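Local coordinates for protein TCR alpha chain (Gallus gallus, PDB 6LIR) that pairs with the TCR beta chain to form the chicken alpha-beta T-cell receptor, which probably recognises antigen presented by MHC molecules, at residues S70-A75 with A83-A88; E139-S144 with Y167-W172. All coordinates share one frame; numbering follows the deposited sequence.

From the N terminus the chain builds a V-set immunoglobulin domain first, and contact 1 lies inside it: strand 69-74 of one sheet meets strand 84-90 of the other, closing the loop 75-83. The chain then runs through strand 97-108 into the second domain, where contact 2 brings the short edge strand 141-142 and the residue after it against strand 164-174, with 22 residues, including strand 150-156, between its segments. The two contacts neither nest nor cross; the first is complete before the second begins. Their centres are 30 Å apart, on opposite sides of the chain's centre, and their nearest atoms stay about 13 Å apart. Each ties together two facing sheets of its own domain.

Contact 1 of 2, residues S70-A75 with A83-A88; sequences SALWLA and AVYYCA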
loop_
_atom_site.group_PDB
_atom_site.type_symbol
_atom_site.label_atom_id
_atom_site.label_comp_id
_atom_site.label_asym_id
_atom_site.label_seq_id
_atom_site.Cartn_x
_atom_site.Cartn_y
_atom_site.Cartn_z
ATOM N N SER A 70 0.324 -14.252 21.585
ATOM C CA SER A 70 1.717 -13.912 21.352
ATOM C C SER A 70 1.829 -12.406 21.167
ATOM O O SER A 70 0.829 -11.692 21.051
ATOM C CB SER A 70 2.279 -14.661 20.137
ATOM O OG SER A 70 1.867 -14.048 18.926
ATOM N N ALA A 71 3.068 -11.930 21.133
ATOM C CA ALA A 71 3.337 -10.505 21.014
ATOM C C ALA A 71 4.612 -10.315 20.215
ATOM O O ALA A 71 5.627 -10.957 20.498
ATOM C CB ALA A 71 3.472 -9.836 22.388
ATOM N N LEU A 72 4.546 -9.435 19.223
ATOM C CA LEU A 72 5.693 -9.069 18.409
ATOM C C LEU A 72 6.199 -7.711 18.873
ATOM O O LEU A 72 5.492 -6.704 18.755
ATOM C CB LEU A 72 5.326 -9.023 16.927
ATOM C CG LEU A 72 6.503 -8.708 16.006
ATOM C CD1 LEU A 72 7.516 -9.845 16.032
ATOM C CD2 LEU A 72 6.031 -8.434 14.585
ATOM N N TRP A 73 7.413 -7.686 19.406
ATOM C CA TRP A 73 8.031 -6.457 19.884
ATOM C C TRP A 73 9.009 -5.973 18.825
ATOM O O TRP A 73 9.922 -6.709 18.443
ATOM C CB TRP A 73 8.751 -6.680 21.214
ATOM C CG TRP A 73 9.605 -5.509 21.655
ATOM C CD1 TRP A 73 10.970 -5.438 21.645
ATOM C CD2 TRP A 73 9.145 -4.254 22.175
ATOM N NE1 TRP A 73 11.387 -4.216 22.128
ATOM C CE2 TRP A 73 10.286 -3.472 22.460
ATOM C CE3 TRP A 73 7.879 -3.715 22.429
ATOM C CZ2 TRP A 73 10.198 -2.182 22.986
ATOM C CZ3 TRP A 73 7.793 -2.433 22.954
ATOM C CH2 TRP A 73 8.945 -1.683 23.225
ATOM N N LEU A 74 8.795 -4.760 18.330
ATOM C CA LEU A 74 9.731 -4.105 17.424
ATOM C C LEU A 74 10.606 -3.175 18.257
ATOM O O LEU A 74 10.103 -2.222 18.852
ATOM C CB LEU A 74 8.987 -3.326 16.339
ATOM C CG LEU A 74 8.290 -4.114 15.224
ATOM C CD1 LEU A 74 6.976 -4.707 15.699
ATOM C CD2 LEU A 74 8.059 -3.216 14.017
ATOM N N ALA A 75 11.910 -3.442 18.294
ATOM C CA ALA A 75 12.766 -2.735 19.244
ATOM C C ALA A 75 13.166 -1.349 18.755
ATOM O O ALA A 75 13.449 -0.466 19.573
ATOM C CB ALA A 75 14.017 -3.550 19.541
ATOM N N ALA A 83 3.823 -0.947 8.256
ATOM C CA ALA A 83 3.203 -1.996 7.461
ATOM C C ALA A 83 2.029 -2.555 8.247
ATOM O O ALA A 83 1.762 -2.151 9.382
ATOM C CB ALA A 83 4.204 -3.106 7.115
ATOM N N VAL A 84 1.344 -3.512 7.637
ATOM C CA VAL A 84 0.284 -4.254 8.297
ATOM C C VAL A 84 0.900 -5.562 8.758
ATOM O O VAL A 84 1.414 -6.338 7.944
ATOM C CB VAL A 84 -0.913 -4.493 7.363
ATOM C CG1 VAL A 84 -1.960 -5.358 8.056
ATOM C CG2 VAL A 84 -1.515 -3.164 6.927
ATOM N N TYR A 85 0.886 -5.786 10.066
ATOM C CA TYR A 85 1.525 -6.943 10.673
ATOM C C TYR A 85 0.475 -7.996 10.998
ATOM O O TYR A 85 -0.509 -7.708 11.686
ATOM C CB TYR A 85 2.294 -6.533 11.928
ATOM C CG TYR A 85 3.563 -5.771 11.616
ATOM C CD1 TYR A 85 3.525 -4.419 11.289
ATOM C CD2 TYR A 85 4.796 -6.404 11.643
ATOM C CE1 TYR A 85 4.686 -3.722 10.998
ATOM C CE2 TYR A 85 5.958 -5.720 11.356
ATOM C CZ TYR A 85 5.897 -4.379 11.035
ATOM O OH TYR A 85 7.060 -3.709 10.752
ATOM N N TYR A 86 0.686 -9.208 10.491
ATOM C CA TYR A 86 -0.245 -10.316 10.644
ATOM C C TYR A 86 0.368 -11.402 11.513
ATOM O O TYR A 86 1.519 -11.799 11.310
ATOM C CB TYR A 86 -0.604 -10.935 9.287
ATOM C CG TYR A 86 -1.531 -10.120 8.416
ATOM C CD1 TYR A 86 -2.907 -10.144 8.614
ATOM C CD2 TYR A 86 -1.031 -9.350 7.371
ATOM C CE1 TYR A 86 -3.758 -9.413 7.811
ATOM C CE2 TYR A 86 -1.875 -8.614 6.562
ATOM C CZ TYR A 86 -3.237 -8.647 6.787
ATOM O OH TYR A 86 -4.078 -7.914 5.983
ATOM N N CYS A 87 -0.419 -11.917 12.448
ATOM C CA CYS A 87 -0.063 -13.155 13.118
ATOM C C CYS A 87 -0.866 -14.280 12.483
ATOM O O CYS A 87 -1.982 -14.076 12.003
ATOM C CB CYS A 87 -0.334 -13.097 14.628
ATOM S SG CYS A 87 -2.066 -12.843 15.051
ATOM N N ALA A 88 -0.260 -15.459 12.440
ATOM C CA ALA A 88 -0.897 -16.645 11.884
ATOM C C ALA A 88 -0.559 -17.818 12.788
ATOM O O ALA A 88 0.617 -18.046 13.089
ATOM C CB ALA A 88 -0.426 -16.913 10.450
#
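Tyr85 reaches from strand 84-90 into the space between the two sheets and meets two leucines of strand 69-74. The tight part is at the phenol end, where Leu74 CD2 lies 3.4 Å from Tyr85 OH and 3.9 Å from Tyr85 CZ. Those two side chains come at each other from opposite directions. Leu72 arrives at roughly a right angle to the tyrosine and touches nearer the base of the ring, Leu72 CD2 to Tyr85 CD2 at 3.8 Å. With CG anti to the carbonyl carbon (chi1 -73°), Tyr85 carries its ring across the gap and slantwise back toward the beginning of its strand, which brings the hydroxyl level with Leu74. Toward Ser70 and Cys87 the packing slackens: both turn their CB inward but come no closer than 4.9 Å to the facing segment. Trp32, from strand 29-35, touches Leu72 and Cys87 there and donates its NE1 to Ser70 OG, while Cys87 is bonded to Cys20, the disulfide joining the sheets. The outer side of strand 69-74 has Trp73 exposed on it. No hydrogen bond passes between the segments; the hydroxyl of Tyr85 is instead bonded to Asp81 O and Arg34 NH1. This is the tyrosine corner of immunoglobulin variable domains: the ring gives apolar contact to the core, and its hydroxyl is satisfied by the turn before the strand and by a neighbouring arginine.

Contact 2 of 2, residues E139-S144 with Y167-W172; sequences EKLDLS and YLSTYW
Leu143, with an unusual chi1 of -134°, and Tyr171, whose CG sits between its backbone N and carbonyl carbon (chi1 64°), are turned so that their side chains meet aslant. The two leucine methyls lie obliquely by the CD2-CE2 bond of the ring: Leu143 CD1 is 4.1 Å from Tyr171 CE2, and Leu143 CD2 is 4.2 Å from Tyr171 CD2. The same CD2 methyl also approaches Ser169, 4.3 Å from its CB. Leu141, two residues back, points the same way and places its CD2 4.4 Å from Ser169 OG, a loose touch. Ser169 is buried, and its hydroxyl is satisfied by the Tyr136 hydroxyl, while Tyr171 OH is held between Gln179 O and Gly181 N. Those bonds pin the far end of the tyrosine to the start of strand 181-184, the strand that pairs with 141-142. Between the two leucines, Asp142 faces the other way, and Ser144 OG donates to Asp142 OD2 over 2.7 Å, approaching from above the carboxylate plane, a bond local to the loop after the strand. Behind strand 164-174, Thr170 and Trp172 pack against the TCR beta chain, with weak hydrogen bonds to its Arg184 and Ser180. Leu141 of the short strand and Leu143 just after it thus rest on the inner side of the four-stranded sheet, in the sandwich of an immunoglobulin-like TCR alpha constant domain.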
loop_
_atom_site.group_PDB
_atom_site.type_symbol
_atom_site.label_atom_id
_atom_site.label_comp_id
_atom_site.label_asym_id
_atom_site.label_seq_id
_atom_site.Cartn_x
_atom_site.Cartn_y
_atom_site.Cartn_z
ATOM N N GLU A 139 0.142 16.607 14.216
ATOM C CA GLU A 139 -0.825 16.875 15.274
ATOM C C GLU A 139 -1.140 18.355 15.432
ATOM O O GLU A 139 -2.140 18.696 16.072
ATOM C CB GLU A 139 -0.329 16.310 16.608
ATOM C CG GLU A 139 0.863 17.038 17.197
ATOM C CD GLU A 139 2.183 16.546 16.632
ATOM O OE1 GLU A 139 3.223 17.173 16.925
ATOM O OE2 GLU A 139 2.180 15.541 15.888
ATOM N N LYS A 140 -0.325 19.239 14.859
ATOM C CA LYS A 140 -0.543 20.672 14.981
ATOM C C LYS A 140 -1.143 21.299 13.730
ATOM O O LYS A 140 -1.604 22.444 13.795
ATOM C CB LYS A 140 0.772 21.386 15.309
ATOM C CG LYS A 140 1.384 21.020 16.648
ATOM C CD LYS A 140 2.560 21.938 16.953
ATOM C CE LYS A 140 3.287 21.528 18.220
ATOM N NZ LYS A 140 4.372 22.494 18.549
ATOM N N LEU A 141 -1.159 20.592 12.605
ATOM C CA LEU A 141 -1.692 21.165 11.379
ATOM C C LEU A 141 -3.209 21.068 11.378
ATOM O O LEU A 141 -3.783 20.038 11.744
ATOM C CB LEU A 141 -1.118 20.458 10.151
ATOM C CG LEU A 141 -1.588 21.018 8.805
ATOM C CD1 LEU A 141 -0.833 22.293 8.450
ATOM C CD2 LEU A 141 -1.450 19.977 7.698
ATOM N N ASP A 142 -3.858 22.148 10.955
ATOM C CA ASP A 142 -5.313 22.215 10.909
ATOM C C ASP A 142 -5.745 22.331 9.455
ATOM O O ASP A 142 -5.562 23.378 8.824
ATOM C CB ASP A 142 -5.852 23.380 11.736
ATOM C CG ASP A 142 -7.367 23.370 11.828
ATOM O OD1 ASP A 142 -7.922 22.371 12.332
ATOM O OD2 ASP A 142 -8.000 24.353 11.387
ATOM N N LEU A 143 -6.335 21.262 8.945
ATOM C CA LEU A 143 -6.925 21.212 7.616
ATOM C C LEU A 143 -8.400 20.881 7.766
ATOM O O LEU A 143 -8.966 20.055 7.045
ATOM C CB LEU A 143 -6.205 20.205 6.722
ATOM C CG LEU A 143 -5.880 20.705 5.312
ATOM C CD1 LEU A 143 -5.387 22.144 5.346
ATOM C CD2 LEU A 143 -4.848 19.810 4.640
ATOM N N SER A 144 -9.016 21.547 8.749
ATOM C CA SER A 144 -10.414 21.318 9.096
ATOM C C SER A 144 -11.337 21.623 7.927
ATOM O O SER A 144 -12.315 20.906 7.695
ATOM C CB SER A 144 -10.794 22.178 10.300
ATOM O OG SER A 144 -10.274 23.488 10.142
ATOM N N TYR A 167 6.619 15.684 6.251
ATOM C CA TYR A 167 5.234 15.386 5.939
ATOM C C TYR A 167 4.783 16.260 4.781
ATOM O O TYR A 167 5.258 17.385 4.606
ATOM C CB TYR A 167 4.335 15.644 7.150
ATOM C CG TYR A 167 4.302 14.531 8.170
ATOM C CD1 TYR A 167 5.325 14.382 9.099
ATOM C CD2 TYR A 167 3.238 13.635 8.213
ATOM C CE1 TYR A 167 5.292 13.367 10.041
ATOM C CE2 TYR A 167 3.195 12.625 9.149
ATOM C CZ TYR A 167 4.225 12.491 10.058
ATOM O OH TYR A 167 4.182 11.478 10.988
ATOM N N LEU A 168 3.834 15.740 4.006
ATOM C CA LEU A 168 3.249 16.475 2.895
ATOM C C LEU A 168 1.762 16.178 2.866
ATOM O O LEU A 168 1.354 15.021 2.993
ATOM C CB LEU A 168 3.872 16.071 1.548
ATOM C CG LEU A 168 5.391 16.010 1.394
ATOM C CD1 LEU A 168 5.762 15.327 0.081
ATOM C CD2 LEU A 168 5.992 17.402 1.466
ATOM N N SER A 169 0.964 17.223 2.702
ATOM C CA SER A 169 -0.471 17.106 2.505
ATOM C C SER A 169 -0.835 17.843 1.227
ATOM O O SER A 169 -0.223 18.859 0.892
ATOM C CB SER A 169 -1.262 17.663 3.701
ATOM O OG SER A 169 -1.353 16.695 4.739
ATOM N N THR A 170 -1.827 17.326 0.504
ATOM C CA THR A 170 -2.254 17.972 -0.729
ATOM C C THR A 170 -3.763 17.881 -0.879
ATOM O O THR A 170 -4.402 16.956 -0.379
ATOM C CB THR A 170 -1.616 17.334 -1.978
ATOM O OG1 THR A 170 -1.787 15.910 -1.936
ATOM C CG2 THR A 170 -0.138 17.669 -2.075
ATOM N N TYR A 171 -4.317 18.860 -1.589
ATOM C CA TYR A 171 -5.702 18.842 -2.029
ATOM C C TYR A 171 -5.801 19.730 -3.260
ATOM O O TYR A 171 -5.031 20.682 -3.415
ATOM C CB TYR A 171 -6.689 19.271 -0.928
ATOM C CG TYR A 171 -6.575 20.693 -0.411
ATOM C CD1 TYR A 171 -7.216 21.745 -1.056
ATOM C CD2 TYR A 171 -5.871 20.975 0.754
ATOM C CE1 TYR A 171 -7.130 23.041 -0.575
ATOM C CE2 TYR A 171 -5.782 22.267 1.243
ATOM C CZ TYR A 171 -6.412 23.296 0.575
ATOM O OH TYR A 171 -6.326 24.584 1.059
ATOM N N TRP A 172 -6.727 19.386 -4.149
ATOM C CA TRP A 172 -6.818 20.021 -5.455
ATOM C C TRP A 172 -8.274 20.317 -5.777
ATOM O O TRP A 172 -9.185 19.657 -5.273
ATOM C CB TRP A 172 -6.226 19.125 -6.547
ATOM C CG TRP A 172 -6.993 17.852 -6.700
ATOM C CD1 TRP A 172 -6.818 16.699 -5.993
ATOM C CD2 TRP A 172 -8.081 17.612 -7.597
ATOM N NE1 TRP A 172 -7.724 15.751 -6.402
ATOM C CE2 TRP A 172 -8.509 16.286 -7.388
ATOM C CE3 TRP A 172 -8.730 18.387 -8.564
ATOM C CZ2 TRP A 172 -9.556 15.717 -8.109
ATOM C CZ3 TRP A 172 -9.771 17.820 -9.278
ATOM C CH2 TRP A 172 -10.172 16.499 -9.048
#